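Long-range contacts in putative DNA-binding protein (Salmonella choleraesuis, PDB 2HX0), which probably binds DNA and holds a magnesium ion on a cluster of three histidines: residues A50-S55 against T116-V121; N82-L87 against L128-Q133. The protein carries 2 engineered substitutions. One frame throughout, in Å; residues are numbered along the deposited sequence.

Interaction 1 of 2, residues A50-S55 against T116-V121; sequences AGCTGS and TTLELV
A classic beta bulge, in which A50 and G51 both face V121, sits at one end of this antiparallel pairing of strands 47-56 and 113-124. V121 O takes A50 N at 2.9 Å and, in a weak bond, G51 N, while V121 N returns a straighter bond to G51 O (N-H...O 166°). Beyond the bulge the register is regular: T53 and E119 form a hydrogen-bonded pair with E119 N 2.7 Å from T53 O, and S55 N reaches T117 O at 2.9 Å. The N-to-C directions of the two short segments, which lie in the main antiparallel sheet of the PCC domain, differ by 178°. On the face of C52, L118 and L120, C52 SG stands anti to the backbone N (chi1 -180°) and meets L120 CD2 at 3.5 Å and L118 CD1 at 3.8 Å; helix 31-42 packs on both leucines. T53 and E119 rise side by side from the other face, T53 CG2 against E119 CB at 3.7 Å, and the E119 carboxylate goes on to T84, H91 and R132 of the second subunit. At the far end the hydroxyls S55 OG and T116 OG1 share a hydrogen bond of 2.7 Å.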
loop_
_atom_site.group_PDB
_atom_site.type_symbol
_atom_site.label_atom_id
_atom_site.label_comp_id
_atom_site.label_asym_id
_atom_site.label_seq_id
_atom_site.Cartn_x
_atom_site.Cartn_y
_atom_site.Cartn_z
ATOM N N ALA A 50 -6.418 -3.269 -0.988
ATOM C CA ALA A 50 -6.297 -1.827 -1.177
ATOM C C ALA A 50 -5.802 -1.101 0.067
ATOM O O ALA A 50 -5.329 0.030 -0.018
ATOM C CB ALA A 50 -7.642 -1.242 -1.626
ATOM N N GLY A 51 -5.917 -1.747 1.219
ATOM C CA GLY A 51 -5.466 -1.135 2.457
ATOM C C GLY A 51 -5.470 -2.160 3.568
ATOM O O GLY A 51 -6.345 -3.021 3.610
ATOM N N CYS A 52 -4.491 -2.089 4.465
ATOM C CA CYS A 52 -4.432 -3.045 5.565
ATOM C C CYS A 52 -3.571 -2.576 6.724
ATOM O O CYS A 52 -2.478 -2.038 6.533
ATOM C CB CYS A 52 -3.904 -4.397 5.066
ATOM S SG CYS A 52 -3.782 -5.692 6.342
ATOM N N THR A 53 -4.083 -2.775 7.931
ATOM C CA THR A 53 -3.350 -2.417 9.134
ATOM C C THR A 53 -3.774 -3.389 10.218
ATOM O O THR A 53 -4.894 -3.888 10.201
ATOM C CB THR A 53 -3.654 -0.979 9.584
ATOM O OG1 THR A 53 -2.817 -0.651 10.699
ATOM C CG2 THR A 53 -5.107 -0.833 9.992
ATOM N N GLY A 54 -2.878 -3.670 11.155
ATOM C CA GLY A 54 -3.222 -4.597 12.213
ATOM C C GLY A 54 -2.016 -5.149 12.933
ATOM O O GLY A 54 -0.921 -4.601 12.844
ATOM N N SER A 55 -2.222 -6.262 13.629
ATOM C CA SER A 55 -1.168 -6.896 14.404
ATOM C C SER A 55 -1.246 -8.412 14.295
ATOM O O SER A 55 -2.320 -8.975 14.094
ATOM C CB SER A 55 -1.301 -6.474 15.868
ATOM O OG SER A 55 -2.611 -6.719 16.345
ATOM N N THR A 116 -4.449 -8.608 17.794
ATOM C CA THR A 116 -5.559 -7.827 18.326
ATOM C C THR A 116 -6.574 -7.501 17.236
ATOM O O THR A 116 -7.772 -7.422 17.506
ATOM C CB THR A 116 -5.089 -6.497 18.966
ATOM O OG1 THR A 116 -4.482 -5.666 17.971
ATOM C CG2 THR A 116 -4.095 -6.768 20.084
ATOM N N THR A 117 -6.106 -7.330 16.003
ATOM C CA THR A 117 -7.014 -6.989 14.915
ATOM C C THR A 117 -6.300 -6.953 13.567
ATOM O O THR A 117 -5.077 -6.891 13.497
ATOM C CB THR A 117 -7.627 -5.575 15.144
ATOM O OG1 THR A 117 -8.720 -5.360 14.245
ATOM C CG2 THR A 117 -6.580 -4.495 14.875
ATOM N N LEU A 118 -7.079 -7.018 12.496
ATOM C CA LEU A 118 -6.536 -6.872 11.151
ATOM C C LEU A 118 -7.638 -6.158 10.387
ATOM O O LEU A 118 -8.710 -6.714 10.158
ATOM C CB LEU A 118 -6.204 -8.208 10.484
ATOM C CG LEU A 118 -5.351 -7.929 9.234
ATOM C CD1 LEU A 118 -3.966 -7.449 9.668
ATOM C CD2 LEU A 118 -5.231 -9.173 8.372
ATOM N N GLU A 119 -7.383 -4.903 10.028
ATOM C CA GLU A 119 -8.351 -4.087 9.304
ATOM C C GLU A 119 -7.986 -4.125 7.835
ATOM O O GLU A 119 -6.844 -3.872 7.473
ATOM C CB GLU A 119 -8.307 -2.655 9.826
ATOM C CG GLU A 119 -8.804 -2.525 11.264
ATOM C CD GLU A 119 -8.544 -1.154 11.860
ATOM O OE1 GLU A 119 -8.618 -0.151 11.118
ATOM O OE2 GLU A 119 -8.282 -1.076 13.081
ATOM N N LEU A 120 -8.966 -4.432 6.994
ATOM C CA LEU A 120 -8.718 -4.546 5.569
ATOM C C LEU A 120 -9.725 -3.840 4.687
ATOM O O LEU A 120 -10.913 -3.800 4.990
ATOM C CB LEU A 120 -8.735 -6.022 5.159
ATOM C CG LEU A 120 -7.689 -7.004 5.675
ATOM C CD1 LEU A 120 -8.333 -8.363 5.892
ATOM C CD2 LEU A 120 -6.551 -7.099 4.670
ATOM N N VAL A 121 -9.231 -3.272 3.593
ATOM C CA VAL A 121 -10.100 -2.679 2.589
ATOM C C VAL A 121 -9.707 -3.469 1.347
ATOM O O VAL A 121 -8.558 -3.410 0.899
ATOM C CB VAL A 121 -9.844 -1.188 2.355
ATOM C CG1 VAL A 121 -10.707 -0.706 1.185
ATOM C CG2 VAL A 121 -10.201 -0.409 3.596
#

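Interaction 2 of 2, residues N82-L87 against L128-Q133; sequences NGTLEL and LTFSRQ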
loop_
_atom_site.group_PDB
_atom_site.type_symbol
_atom_site.label_atom_id
_atom_site.label_comp_id
_atom_site.label_asym_id
_atom_site.label_seq_id
_atom_site.Cartn_x
_atom_site.Cartn_y
_atom_site.Cartn_z
ATOM N N ASN A 82 0.139 -6.631 0.684
ATOM C CA ASN A 82 -0.196 -6.292 -0.686
ATOM C C ASN A 82 -0.340 -7.498 -1.578
ATOM O O ASN A 82 0.229 -8.558 -1.320
ATOM C CB ASN A 82 0.873 -5.366 -1.266
ATOM C CG ASN A 82 0.772 -3.953 -0.733
ATOM O OD1 ASN A 82 -0.211 -3.254 -0.984
ATOM N ND2 ASN A 82 1.785 -3.525 0.010
ATOM N N GLY A 83 -1.110 -7.334 -2.641
ATOM C CA GLY A 83 -1.278 -8.437 -3.553
ATOM C C GLY A 83 -2.680 -8.597 -4.076
ATOM O O GLY A 83 -3.600 -7.860 -3.713
ATOM N N THR A 84 -2.828 -9.597 -4.932
ATOM C CA THR A 84 -4.084 -9.909 -5.576
ATOM C C THR A 84 -4.658 -11.199 -5.025
ATOM O O THR A 84 -3.942 -12.010 -4.445
ATOM C CB THR A 84 -3.859 -10.088 -7.083
ATOM O OG1 THR A 84 -2.806 -11.045 -7.292
ATOM C CG2 THR A 84 -3.463 -8.765 -7.721
ATOM N N LEU A 85 -5.959 -11.379 -5.185
ATOM C CA LEU A 85 -6.589 -12.605 -4.736
ATOM C C LEU A 85 -7.893 -12.788 -5.484
ATOM O O LEU A 85 -8.507 -11.820 -5.935
ATOM C CB LEU A 85 -6.819 -12.598 -3.216
ATOM C CG LEU A 85 -7.765 -11.605 -2.545
ATOM C CD1 LEU A 85 -7.882 -11.964 -1.073
ATOM C CD2 LEU A 85 -7.257 -10.181 -2.706
ATOM N N GLU A 86 -8.291 -14.043 -5.644
ATOM C CA GLU A 86 -9.517 -14.364 -6.346
ATOM C C GLU A 86 -10.019 -15.739 -5.922
ATOM O O GLU A 86 -9.405 -16.389 -5.080
ATOM C CB GLU A 86 -9.293 -14.295 -7.862
ATOM C CG GLU A 86 -8.327 -15.321 -8.451
ATOM C CD GLU A 86 -6.860 -14.967 -8.280
ATOM O OE1 GLU A 86 -6.532 -13.789 -8.010
ATOM O OE2 GLU A 86 -6.022 -15.878 -8.444
ATOM N N LEU A 87 -11.130 -16.180 -6.502
ATOM C CA LEU A 87 -11.724 -17.464 -6.137
ATOM C C LEU A 87 -10.789 -18.642 -5.887
ATOM O O LEU A 87 -10.901 -19.301 -4.854
ATOM C CB LEU A 87 -12.778 -17.881 -7.165
ATOM C CG LEU A 87 -14.173 -17.261 -7.022
ATOM C CD1 LEU A 87 -15.136 -18.003 -7.935
ATOM C CD2 LEU A 87 -14.654 -17.360 -5.579
ATOM N N LEU A 128 -13.386 -7.463 -14.669
ATOM C CA LEU A 128 -12.285 -8.377 -14.948
ATOM C C LEU A 128 -12.351 -9.675 -14.158
ATOM O O LEU A 128 -13.117 -9.808 -13.208
ATOM C CB LEU A 128 -10.955 -7.688 -14.625
ATOM C CG LEU A 128 -10.686 -6.335 -15.290
ATOM C CD1 LEU A 128 -9.456 -5.700 -14.660
ATOM C CD2 LEU A 128 -10.485 -6.514 -16.790
ATOM N N THR A 129 -11.525 -10.631 -14.566
ATOM C CA THR A 129 -11.426 -11.909 -13.879
ATOM C C THR A 129 -9.953 -12.277 -13.835
ATOM O O THR A 129 -9.267 -12.243 -14.864
ATOM C CB THR A 129 -12.193 -13.035 -14.611
ATOM O OG1 THR A 129 -13.601 -12.775 -14.556
ATOM C CG2 THR A 129 -11.920 -14.379 -13.951
ATOM N N PHE A 130 -9.460 -12.590 -12.641
ATOM C CA PHE A 130 -8.068 -12.994 -12.469
ATOM C C PHE A 130 -8.003 -14.513 -12.450
ATOM O O PHE A 130 -8.902 -15.181 -11.933
ATOM C CB PHE A 130 -7.488 -12.513 -11.131
ATOM C CG PHE A 130 -7.290 -11.026 -11.020
ATOM C CD1 PHE A 130 -7.331 -10.199 -12.141
ATOM C CD2 PHE A 130 -7.034 -10.455 -9.777
ATOM C CE1 PHE A 130 -7.118 -8.822 -12.022
ATOM C CE2 PHE A 130 -6.819 -9.085 -9.641
ATOM C CZ PHE A 130 -6.861 -8.264 -10.768
ATOM N N SER A 131 -6.931 -15.057 -13.011
ATOM C CA SER A 131 -6.703 -16.495 -13.003
ATOM C C SER A 131 -5.196 -16.681 -12.967
ATOM O O SER A 131 -4.444 -15.720 -13.140
ATOM C CB SER A 131 -7.296 -17.168 -14.250
ATOM O OG SER A 131 -6.697 -16.692 -15.441
ATOM N N ARG A 132 -4.751 -17.906 -12.718
ATOM C CA ARG A 132 -3.326 -18.199 -12.677
ATOM C C ARG A 132 -3.059 -19.190 -13.801
ATOM O O ARG A 132 -3.502 -20.338 -13.747
ATOM C CB ARG A 132 -2.944 -18.796 -11.321
ATOM C CG ARG A 132 -3.360 -17.932 -10.131
ATOM C CD ARG A 132 -2.560 -16.634 -10.047
ATOM N NE ARG A 132 -3.225 -15.653 -9.190
ATOM C CZ ARG A 132 -2.680 -14.510 -8.782
ATOM N NH1 ARG A 132 -1.441 -14.188 -9.140
ATOM N NH2 ARG A 132 -3.388 -13.681 -8.027
ATOM N N GLN A 133 -2.353 -18.729 -14.828
ATOM C CA GLN A 133 -2.048 -19.561 -15.983
ATOM C C GLN A 133 -0.543 -19.719 -16.121
ATOM O O GLN A 133 0.217 -18.799 -15.824
ATOM C CB GLN A 133 -2.612 -18.915 -17.248
ATOM C CG GLN A 133 -4.069 -18.500 -17.136
ATOM C CD GLN A 133 -5.019 -19.675 -17.067
ATOM O OE1 GLN A 133 -6.213 -19.504 -16.824
ATOM N NE2 GLN A 133 -4.499 -20.879 -17.288
#
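Two bends deliver the charged groups of E86 and R132 to each other: CG of E86 lies between its backbone N and carbonyl carbon (chi1 65°) and the chain folds again at chi2, while R132 turns at its own chi2 and then extends. The result is a side-on, two-nitrogen salt bridge joining the end of strand 75-86, in the main sheet of the PCC fold, to strand 128-134 of the two-stranded hairpin. No beta pairing links the two segments, whose axes cross at -97°. R132 NE donates to E86 OE2 at 2.9 Å, in the guanidinium plane, and R132 NH2 donates to the syn lone pair of E86 OE1 at 3.1 Å. The two flat groups are nearly coplanar. R132 NH2 also gives a bond of 2.8 Å to T84 OG1 at the guanidinium edge, so three acceptor contacts limit rotation of the group. R132 NH1 and T84 OG1 both continue to E119 of the third subunit, which makes this arginine a bridge between subunits. F130 packs beside the salt bridge: its ring stands 81° from the E86 carboxylate, whose OE1 lies near the ring plane, 3.5 Å from F130 CB. The T84 methyl CG2 approaches the same ring obliquely, 3.9 Å from F130 CE2.

Interactions 1 and 2 lie on opposite sides of the chain's centre, their centres 20 Å apart and their nearest atoms about 6 Å, without touching. Strands 47-56 and 75-86 are neighbours in the main sheet, and strand 113-124 is followed in sequence by 128-134. The closer relation is across subunits: the E119 end of 116-121 in one copy docks on the T84/R132 end of interaction 2 in a neighbouring copy. The side chain of T53 is about 5 Å from a bound magnesium ion and packs on H93 of the second subunit. That of R132 is about 4 Å from the side chain of the metal ligand H91 and about 8 Å from a magnesium ion.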